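Local atomic coordinates of DNA translocase coupling protein (Clostridium perfringens, PDB entry 6O1W), a protein that probably binds DNA and ATP as a P-loop translocase of the FtsK/SpoIIIE family that takes part in conjugative transfer of a plasmid. Residues Gly39-Glu44 / Ala89-Ile94; Ser58-Leu63 / Ile69-Ile74; Asn314-Asp319 / Ala333-Phe338. One frame throughout, in Å; residues are numbered along the deposited sequence.

Contact 1. Residues Gly39-Glu44 / Ala89-Ile94; sequences GTRIDE and AGDAKI. With BGC (beta-D-glucopyranose), chain D.
Arg41 lays its side chain over the methyl of Ala92: its CB lies 4.0 Å from Ala92 CB, and the far end of the chain comes back to the same methyl, with NH1 3.5 Å from Ala92 CB. CG stands anti to the carbonyl carbon (chi1 -64°), and bends at chi2 and chi3 carry the guanidinium round to Asp91. There NH1 lies 3.0 Å from OD1 of Asp91 in a salt bridge at the edge of the guanidinium, close to its plane. The two side chains cross at about a right angle; with an N-H...O angle of 126° the hydrogen bond is weak. Phe118 also touches both Arg41 and Ala92. The contact joins two loops at the same end of the small four-stranded antiparallel sheet: Gly39-Glu44 runs into strand 43-48, while Ala89-Ala92 forms a type I turn as the chain leaves the neighbouring strand 82-89. Where the strands part, a water bridges them. It donates to Arg41 O and, at 2.8 Å, to OD2 of Asp43, and accepts from the backbone N of Ala89; Ala89 N and Asp43 OD2 stay 4.0 Å apart and are joined through the water. Ile42 and Glu44 also contact a bound glucose, to which Asp37, Lys318 and Asp319 are hydrogen-bonded. The sugar O6 donates to the carbonyl O of Ile42 at 2.7 Å. Glu44 runs out extended (chi1 -174°) past the O5/O1 edge of the sugar, and its OE2 accepts from sugar O1 at 2.8 Å.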
loop_
_atom_site.group_PDB
_atom_site.type_symbol
_atom_site.label_atom_id
_atom_site.label_comp_id
_atom_site.label_asym_id
_atom_site.label_seq_id
_atom_site.Cartn_x
_atom_site.Cartn_y
_atom_site.Cartn_z
ATOM N N GLY A 39 -4.194 -5.207 -14.402
ATOM C CA GLY A 39 -4.254 -4.363 -13.209
ATOM C C GLY A 39 -3.093 -3.388 -13.102
ATOM O O GLY A 39 -3.308 -2.201 -12.861
ATOM N N THR A 40 -1.853 -3.870 -13.294
ATOM C CA THR A 40 -0.650 -3.025 -13.190
ATOM C C THR A 40 -0.336 -2.252 -14.456
ATOM O O THR A 40 0.396 -1.269 -14.389
ATOM C CB THR A 40 0.578 -3.827 -12.749
ATOM O OG1 THR A 40 0.996 -4.677 -13.826
ATOM C CG2 THR A 40 0.328 -4.663 -11.488
ATOM N N ARG A 41 -0.831 -2.724 -15.614
ATOM C CA ARG A 41 -0.598 -2.160 -16.952
ATOM C C ARG A 41 0.891 -2.291 -17.360
ATOM O O ARG A 41 1.412 -1.508 -18.156
ATOM C CB ARG A 41 -1.153 -0.727 -17.098
ATOM C CG ARG A 41 -2.675 -0.664 -16.954
ATOM C CD ARG A 41 -3.374 -0.353 -18.266
ATOM N NE ARG A 41 -4.232 0.828 -18.135
ATOM C CZ ARG A 41 -4.237 1.864 -18.974
ATOM N NH1 ARG A 41 -3.445 1.869 -20.041
ATOM N NH2 ARG A 41 -5.045 2.895 -18.758
ATOM N N ILE A 42 1.557 -3.320 -16.822
ATOM C CA ILE A 42 2.952 -3.631 -17.140
ATOM C C ILE A 42 2.869 -4.829 -18.087
ATOM O O ILE A 42 2.184 -5.808 -17.761
ATOM C CB ILE A 42 3.808 -3.968 -15.882
ATOM C CG1 ILE A 42 3.864 -2.783 -14.899
ATOM C CG2 ILE A 42 5.235 -4.414 -16.290
ATOM C CD1 ILE A 42 4.296 -3.208 -13.418
ATOM N N ASP A 43 3.567 -4.733 -19.238
ATOM C CA ASP A 43 3.629 -5.730 -20.304
ATOM C C ASP A 43 4.951 -6.477 -20.320
ATOM O O ASP A 43 5.973 -5.921 -19.962
ATOM C CB ASP A 43 3.434 -5.050 -21.686
ATOM C CG ASP A 43 2.185 -4.180 -21.801
ATOM O OD1 ASP A 43 1.070 -4.723 -21.691
ATOM O OD2 ASP A 43 2.328 -2.959 -22.000
ATOM N N GLU A 44 4.930 -7.718 -20.782
ATOM C CA GLU A 44 6.101 -8.558 -20.972
ATOM C C GLU A 44 6.134 -8.862 -22.475
ATOM O O GLU A 44 5.226 -9.526 -23.003
ATOM C CB GLU A 44 6.005 -9.840 -20.126
ATOM C CG GLU A 44 7.262 -10.691 -20.159
ATOM C CD GLU A 44 7.037 -12.137 -19.749
ATOM O OE1 GLU A 44 6.431 -12.895 -20.542
ATOM O OE2 GLU A 44 7.471 -12.515 -18.637
ATOM N N ALA A 89 2.891 1.025 -21.704
ATOM C CA ALA A 89 2.488 1.812 -22.876
ATOM C C ALA A 89 2.484 3.298 -22.510
ATOM O O ALA A 89 2.140 3.630 -21.374
ATOM C CB ALA A 89 1.086 1.394 -23.310
ATOM N N GLY A 90 2.872 4.168 -23.452
ATOM C CA GLY A 90 2.831 5.617 -23.261
ATOM C C GLY A 90 1.442 6.105 -22.855
ATOM O O GLY A 90 1.322 7.164 -22.235
ATOM N N ASP A 91 0.369 5.322 -23.188
ATOM C CA ASP A 91 -1.027 5.610 -22.812
ATOM C C ASP A 91 -1.351 5.312 -21.328
ATOM O O ASP A 91 -2.346 5.830 -20.816
ATOM C CB ASP A 91 -2.032 4.892 -23.740
ATOM C CG ASP A 91 -2.003 3.366 -23.742
ATOM O OD1 ASP A 91 -2.391 2.755 -22.714
ATOM O OD2 ASP A 91 -1.655 2.780 -24.795
ATOM N N ALA A 92 -0.551 4.445 -20.666
ATOM C CA ALA A 92 -0.733 4.070 -19.256
ATOM C C ALA A 92 0.008 5.101 -18.395
ATOM O O ALA A 92 1.111 4.850 -17.897
ATOM C CB ALA A 92 -0.218 2.649 -19.004
ATOM N N LYS A 93 -0.612 6.282 -18.253
ATOM C CA LYS A 93 -0.033 7.416 -17.561
ATOM C C LYS A 93 -0.495 7.563 -16.100
ATOM O O LYS A 93 -1.688 7.484 -15.795
ATOM C CB LYS A 93 -0.278 8.703 -18.362
ATOM C CG LYS A 93 0.663 9.853 -18.003
ATOM C CD LYS A 93 1.811 10.025 -19.012
ATOM C CE LYS A 93 2.813 11.065 -18.553
ATOM N NZ LYS A 93 3.915 11.258 -19.530
ATOM N N ILE A 94 0.481 7.727 -15.206
ATOM C CA ILE A 94 0.306 7.978 -13.772
ATOM C C ILE A 94 1.444 8.910 -13.368
ATOM O O ILE A 94 2.535 8.760 -13.914
ATOM C CB ILE A 94 0.184 6.713 -12.838
ATOM C CG1 ILE A 94 1.300 5.688 -13.042
ATOM C CG2 ILE A 94 -1.179 6.054 -12.962
ATOM C CD1 ILE A 94 1.125 4.444 -12.178
HETATM C C2 BGC D . 5.487 -11.082 -14.507
HETATM C C3 BGC D . 4.014 -11.184 -14.118
HETATM C C4 BGC D . 3.157 -10.266 -14.984
HETATM C C5 BGC D . 3.446 -10.510 -16.465
HETATM C C6 BGC D . 2.748 -9.533 -17.383
HETATM C C1 BGC D . 5.665 -11.284 -16.008
HETATM O O1 BGC D . 6.995 -11.054 -16.327
HETATM O O2 BGC D . 6.268 -12.058 -13.827
HETATM O O3 BGC D . 3.856 -10.822 -12.748
HETATM O O4 BGC D . 1.769 -10.448 -14.711
HETATM O O5 BGC D . 4.850 -10.355 -16.714
HETATM O O6 BGC D . 3.268 -8.215 -17.234
HETATM O O HOH W 1 0.905 -0.958 -20.742
#

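Contact 2. Residues Ser58-Leu63 / Ile69-Ile74; sequences SYIPQL and ISIISI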
loop_
_atom_site.group_PDB
_atom_site.type_symbol
_atom_site.label_atom_id
_atom_site.label_comp_id
_atom_site.label_asym_id
_atom_site.label_seq_id
_atom_site.Cartn_x
_atom_site.Cartn_y
_atom_site.Cartn_z
ATOM N N SER A 58 21.510 -0.356 -25.750
ATOM C CA SER A 58 21.919 0.904 -26.375
ATOM C C SER A 58 20.736 1.555 -27.113
ATOM O O SER A 58 20.671 2.786 -27.252
ATOM C CB SER A 58 23.046 0.648 -27.362
ATOM O OG SER A 58 24.224 0.436 -26.606
ATOM N N TYR A 59 19.800 0.711 -27.582
ATOM C CA TYR A 59 18.656 1.202 -28.319
ATOM C C TYR A 59 17.479 1.555 -27.466
ATOM O O TYR A 59 16.501 1.976 -28.045
ATOM C CB TYR A 59 18.260 0.200 -29.402
ATOM C CG TYR A 59 18.945 0.470 -30.718
ATOM C CD1 TYR A 59 20.259 0.064 -30.942
ATOM C CD2 TYR A 59 18.279 1.128 -31.748
ATOM C CE1 TYR A 59 20.874 0.255 -32.175
ATOM C CE2 TYR A 59 18.911 1.392 -32.967
ATOM C CZ TYR A 59 20.206 0.946 -33.178
ATOM O OH TYR A 59 20.802 1.154 -34.395
ATOM N N ILE A 60 17.542 1.410 -26.113
ATOM C CA ILE A 60 16.393 1.698 -25.216
ATOM C C ILE A 60 15.781 3.110 -25.465
ATOM O O ILE A 60 14.566 3.193 -25.690
ATOM C CB ILE A 60 16.697 1.440 -23.708
ATOM C CG1 ILE A 60 16.584 -0.068 -23.403
ATOM C CG2 ILE A 60 15.767 2.255 -22.764
ATOM C CD1 ILE A 60 17.123 -0.481 -21.962
ATOM N N PRO A 61 16.558 4.222 -25.424
ATOM C CA PRO A 61 15.941 5.519 -25.695
ATOM C C PRO A 61 15.158 5.502 -27.006
ATOM O O PRO A 61 14.026 5.936 -26.980
ATOM C CB PRO A 61 17.140 6.474 -25.747
ATOM C CG PRO A 61 18.117 5.847 -24.832
ATOM C CD PRO A 61 18.002 4.385 -25.150
ATOM N N GLN A 62 15.706 4.925 -28.102
ATOM C CA GLN A 62 15.023 4.919 -29.411
ATOM C C GLN A 62 13.783 4.006 -29.495
ATOM O O GLN A 62 12.778 4.402 -30.092
ATOM C CB GLN A 62 15.985 4.613 -30.563
ATOM C CG GLN A 62 15.282 4.739 -31.927
ATOM C CD GLN A 62 14.900 6.166 -32.224
ATOM O OE1 GLN A 62 15.732 7.072 -32.182
ATOM N NE2 GLN A 62 13.639 6.406 -32.514
ATOM N N LEU A 63 13.851 2.819 -28.896
ATOM C CA LEU A 63 12.740 1.859 -28.854
ATOM C C LEU A 63 11.568 2.408 -28.063
ATOM O O LEU A 63 10.425 2.151 -28.422
ATOM C CB LEU A 63 13.188 0.522 -28.248
ATOM C CG LEU A 63 14.259 -0.195 -29.064
ATOM C CD1 LEU A 63 14.803 -1.374 -28.308
ATOM C CD2 LEU A 63 13.729 -0.602 -30.457
ATOM N N ILE A 69 6.650 3.377 -25.629
ATOM C CA ILE A 69 6.576 2.656 -24.351
ATOM C C ILE A 69 7.623 3.228 -23.396
ATOM O O ILE A 69 8.570 3.850 -23.846
ATOM C CB ILE A 69 6.782 1.108 -24.522
ATOM C CG1 ILE A 69 8.188 0.766 -25.106
ATOM C CG2 ILE A 69 5.625 0.434 -25.331
ATOM C CD1 ILE A 69 8.494 -0.807 -25.488
ATOM N N SER A 70 7.454 2.996 -22.100
ATOM C CA SER A 70 8.442 3.267 -21.069
ATOM C C SER A 70 9.026 1.892 -20.758
ATOM O O SER A 70 8.300 0.994 -20.358
ATOM C CB SER A 70 7.781 3.811 -19.816
ATOM O OG SER A 70 7.299 5.115 -20.077
ATOM N N ILE A 71 10.308 1.719 -20.965
ATOM C CA ILE A 71 10.942 0.443 -20.724
ATOM C C ILE A 71 11.410 0.384 -19.275
ATOM O O ILE A 71 12.207 1.210 -18.871
ATOM C CB ILE A 71 12.079 0.179 -21.757
ATOM C CG1 ILE A 71 11.464 -0.072 -23.172
ATOM C CG2 ILE A 71 12.978 -0.998 -21.298
ATOM C CD1 ILE A 71 12.496 -0.058 -24.418
ATOM N N ILE A 72 10.921 -0.604 -18.504
ATOM C CA ILE A 72 11.325 -0.795 -17.123
ATOM C C ILE A 72 12.656 -1.531 -17.141
ATOM O O ILE A 72 13.570 -1.109 -16.446
ATOM C CB ILE A 72 10.240 -1.531 -16.298
ATOM C CG1 ILE A 72 8.969 -0.668 -16.181
ATOM C CG2 ILE A 72 10.783 -1.934 -14.915
ATOM C CD1 ILE A 72 7.626 -1.483 -15.767
ATOM N N SER A 73 12.753 -2.638 -17.922
ATOM C CA SER A 73 13.971 -3.441 -18.045
ATOM C C SER A 73 13.981 -4.248 -19.335
ATOM O O SER A 73 12.932 -4.471 -19.949
ATOM C CB SER A 73 14.111 -4.421 -16.872
ATOM O OG SER A 73 13.074 -5.393 -16.875
ATOM N N ILE A 74 15.189 -4.679 -19.733
ATOM C CA ILE A 74 15.422 -5.610 -20.835
ATOM C C ILE A 74 16.303 -6.701 -20.256
ATOM O O ILE A 74 17.315 -6.393 -19.632
ATOM C CB ILE A 74 15.990 -4.998 -22.147
ATOM C CG1 ILE A 74 15.145 -3.792 -22.613
ATOM C CG2 ILE A 74 16.048 -6.063 -23.248
ATOM C CD1 ILE A 74 15.319 -3.325 -24.163
#
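The first turn of helix 60-67 lies over strand 69-76, with Ile60 and Ile71 the closest residues along the backbones, their CA atoms 7.2 Å apart, and Leu63 next to Ile69 further along. The helix leads through a short connection into strand 69-76 and packs back against it, a helix-on-sheet arrangement in which the helix rests on one face of the four-stranded antiparallel sheet, at its outermost strand 69-76. No hydrogen bond crosses the interface, which is built from aliphatic side chains. Ile60 and Ile74 reach toward each other tip to tip. The CG1-CD1 branches do the touching, Ile60 CG1 lying 3.6 Å from Ile74 CD1 and Ile60 CD1 3.9 Å from Ile74 CG1. In both residues CG1 is anti to the carbonyl carbon (chi1 -80° in Ile60 and -52° in Ile74), which directs the longer branch across the gap. Ile71 and Ile74 can both face the helix although they are three residues apart, because a classic beta bulge intervenes: Ile72 and Ser73 together stand opposite Lys86 of strand 82-89. Ile85 of that strand touches both Ile71 and Ile74, while Trp56 and Leu19 pack against Leu63, so the cluster continues into the neighbouring helix 53-58 and the loop at Leu19. At the edge of the interface, Ile69 extends CG1 to 4.2 Å from the carbonyl O of Leu63. The methyl CD1 of Ile71 enters between Ile60 and Leu63, one turn apart on the helix, 4.1 Å from Ile60 O and 3.9 Å from Leu63 CB.

Contact 3. Residues Asn314-Asp319 / Ala333-Phe338; sequences NTKAKD and ADTVQF. With BGC (beta-D-glucopyranose), chain D.
With chi1 at 67°, Asn314 places CG between its backbone N and carbonyl carbon, and Thr335 turns OG1 anti to its own carbonyl carbon (chi1 -56°), so that amide and hydroxyl approach from opposite directions. Asn314 heads an Asx turn: OD1 accepts from the backbone N of Lys316 at 3.0 Å, at the start of the short 3-10 segment 316-318. The same amide then uses ND2 to donate to OG1 of Thr335, 3.1 Å away and close to the amide plane. Held at both ends, the amide has its rotation fixed, and it ties the loop after helix 305-312 to strand 334-340 of the large mixed sheet. Alongside, Lys316 crosses Thr335 at a slant, CD 3.9 Å from Thr335 CB, and carries its ammonium on to a salt bridge with Asp37. Further along the loop, Lys318 and Asp319 meet the glucose. Four acceptors surround Lys318 NZ, one more than its hydrogens, so they must share: OG1 of Thr315, the carbonyl O of Thr315, above whose plane NZ sits, Asp319 OD1, a salt bridge at 3.0 Å on the syn side, and sugar O2 at 3.0 Å. Sugar O3 donates to Asp319 OD2 at 2.9 Å.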
loop_
_atom_site.group_PDB
_atom_site.type_symbol
_atom_site.label_atom_id
_atom_site.label_comp_id
_atom_site.label_asym_id
_atom_site.label_seq_id
_atom_site.Cartn_x
_atom_site.Cartn_y
_atom_site.Cartn_z
ATOM N N ASN A 314 0.749 -12.852 -4.467
ATOM C CA ASN A 314 1.199 -12.853 -5.870
ATOM C C ASN A 314 2.629 -12.247 -5.874
ATOM O O ASN A 314 3.060 -11.726 -4.845
ATOM C CB ASN A 314 0.223 -12.143 -6.828
ATOM C CG ASN A 314 0.088 -10.660 -6.633
ATOM O OD1 ASN A 314 1.066 -9.924 -6.602
ATOM N ND2 ASN A 314 -1.141 -10.175 -6.535
ATOM N N THR A 315 3.346 -12.302 -7.003
ATOM C CA THR A 315 4.731 -11.843 -7.110
ATOM C C THR A 315 4.863 -10.483 -7.825
ATOM O O THR A 315 5.969 -10.134 -8.245
ATOM C CB THR A 315 5.538 -12.911 -7.894
ATOM O OG1 THR A 315 5.040 -12.931 -9.234
ATOM C CG2 THR A 315 5.455 -14.322 -7.270
ATOM N N LYS A 316 3.768 -9.726 -7.976
ATOM C CA LYS A 316 3.767 -8.472 -8.750
ATOM C C LYS A 316 4.598 -7.315 -8.181
ATOM O O LYS A 316 4.928 -6.412 -8.953
ATOM C CB LYS A 316 2.343 -7.984 -9.030
ATOM C CG LYS A 316 1.483 -8.996 -9.779
ATOM C CD LYS A 316 0.033 -8.476 -9.872
ATOM C CE LYS A 316 -0.961 -9.545 -10.230
ATOM N NZ LYS A 316 -0.687 -10.106 -11.574
ATOM N N ALA A 317 4.937 -7.308 -6.867
ATOM C CA ALA A 317 5.767 -6.204 -6.334
ATOM C C ALA A 317 7.194 -6.201 -6.955
ATOM O O ALA A 317 7.852 -5.171 -6.972
ATOM C CB ALA A 317 5.827 -6.256 -4.807
ATOM N N LYS A 318 7.629 -7.331 -7.540
ATOM C CA LYS A 318 8.942 -7.408 -8.198
ATOM C C LYS A 318 8.957 -6.705 -9.579
ATOM O O LYS A 318 10.028 -6.463 -10.124
ATOM C CB LYS A 318 9.415 -8.891 -8.290
ATOM C CG LYS A 318 8.897 -9.647 -9.523
ATOM C CD LYS A 318 8.772 -11.166 -9.349
ATOM C CE LYS A 318 8.190 -11.856 -10.584
ATOM N NZ LYS A 318 6.812 -11.384 -10.961
ATOM N N ASP A 319 7.772 -6.417 -10.152
ATOM C CA ASP A 319 7.604 -5.840 -11.496
ATOM C C ASP A 319 7.539 -4.325 -11.503
ATOM O O ASP A 319 7.582 -3.729 -12.583
ATOM C CB ASP A 319 6.282 -6.327 -12.127
ATOM C CG ASP A 319 5.998 -7.807 -12.060
ATOM O OD1 ASP A 319 6.953 -8.592 -12.123
ATOM O OD2 ASP A 319 4.802 -8.178 -11.980
ATOM N N ALA A 333 -9.573 -9.497 -5.032
ATOM C CA ALA A 333 -8.741 -10.267 -5.953
ATOM C C ALA A 333 -7.911 -9.447 -6.968
ATOM O O ALA A 333 -7.072 -10.043 -7.643
ATOM C CB ALA A 333 -9.593 -11.286 -6.673
ATOM N N ASP A 334 -8.112 -8.126 -7.090
ATOM C CA ASP A 334 -7.359 -7.317 -8.083
ATOM C C ASP A 334 -6.193 -6.513 -7.482
ATOM O O ASP A 334 -6.302 -5.999 -6.369
ATOM C CB ASP A 334 -8.302 -6.383 -8.881
ATOM C CG ASP A 334 -7.744 -5.822 -10.201
ATOM O OD1 ASP A 334 -6.782 -6.425 -10.763
ATOM O OD2 ASP A 334 -8.275 -4.799 -10.678
ATOM N N THR A 335 -5.088 -6.414 -8.229
ATOM C CA THR A 335 -3.880 -5.673 -7.840
ATOM C C THR A 335 -3.648 -4.587 -8.872
ATOM O O THR A 335 -3.443 -4.903 -10.034
ATOM C CB THR A 335 -2.637 -6.607 -7.714
ATOM O OG1 THR A 335 -2.909 -7.663 -6.804
ATOM C CG2 THR A 335 -1.381 -5.857 -7.239
ATOM N N VAL A 336 -3.684 -3.321 -8.467
ATOM C CA VAL A 336 -3.472 -2.219 -9.417
ATOM C C VAL A 336 -2.267 -1.369 -9.026
ATOM O O VAL A 336 -1.944 -1.257 -7.843
ATOM C CB VAL A 336 -4.749 -1.346 -9.680
ATOM C CG1 VAL A 336 -5.959 -2.206 -10.058
ATOM C CG2 VAL A 336 -5.072 -0.444 -8.499
ATOM N N GLN A 337 -1.635 -0.738 -10.012
ATOM C CA GLN A 337 -0.507 0.141 -9.773
ATOM C C GLN A 337 -1.057 1.562 -9.542
ATOM O O GLN A 337 -2.010 1.974 -10.198
ATOM C CB GLN A 337 0.461 0.090 -11.006
ATOM C CG GLN A 337 1.716 0.923 -10.841
ATOM C CD GLN A 337 2.736 0.857 -11.967
ATOM O OE1 GLN A 337 2.599 0.218 -13.026
ATOM N NE2 GLN A 337 3.802 1.546 -11.750
ATOM N N PHE A 338 -0.473 2.304 -8.599
ATOM C CA PHE A 338 -0.864 3.686 -8.347
ATOM C C PHE A 338 0.312 4.462 -7.778
ATOM O O PHE A 338 1.221 3.844 -7.199
ATOM C CB PHE A 338 -2.076 3.776 -7.362
ATOM C CG PHE A 338 -1.749 3.655 -5.891
ATOM C CD1 PHE A 338 -1.516 2.409 -5.314
ATOM C CD2 PHE A 338 -1.718 4.782 -5.071
ATOM C CE1 PHE A 338 -1.261 2.290 -3.940
ATOM C CE2 PHE A 338 -1.447 4.665 -3.704
ATOM C CZ PHE A 338 -1.199 3.420 -3.150
HETATM C C2 BGC D . 5.487 -11.082 -14.507
HETATM C C3 BGC D . 4.014 -11.184 -14.118
HETATM C C4 BGC D . 3.157 -10.266 -14.984
HETATM C C5 BGC D . 3.446 -10.510 -16.465
HETATM C C6 BGC D . 2.748 -9.533 -17.383
HETATM C C1 BGC D . 5.665 -11.284 -16.008
HETATM O O1 BGC D . 6.995 -11.054 -16.327
HETATM O O2 BGC D . 6.268 -12.058 -13.827
HETATM O O3 BGC D . 3.856 -10.822 -12.748
HETATM O O4 BGC D . 1.769 -10.448 -14.711
HETATM O O5 BGC D . 4.850 -10.355 -16.714
HETATM O O6 BGC D . 3.268 -8.215 -17.234
#

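Overall arrangement
Contacts 1 and 2 belong to the small antiparallel sheet in the N-terminal part of this fragment, which lacks both ends of the full protein; their centres are about 14 Å apart, and along the chain contact 2 falls between the segments of contact 1. Contact 3 comes later, at the mixed sheet of the FtsK/SpoIIIE-family ATPase part, its centre about 12 Å from that of contact 1 and 22 Å from that of contact 2. Contact 1 is the middle element: Ile42 packs on Ile72 and Asp319, and Gly39 meets Val336, joining the small domain to the ATPase part. The glucose lies between strand 43-48 with its preceding loop and the loop after helix 305-312, away from the P-loop ATP site.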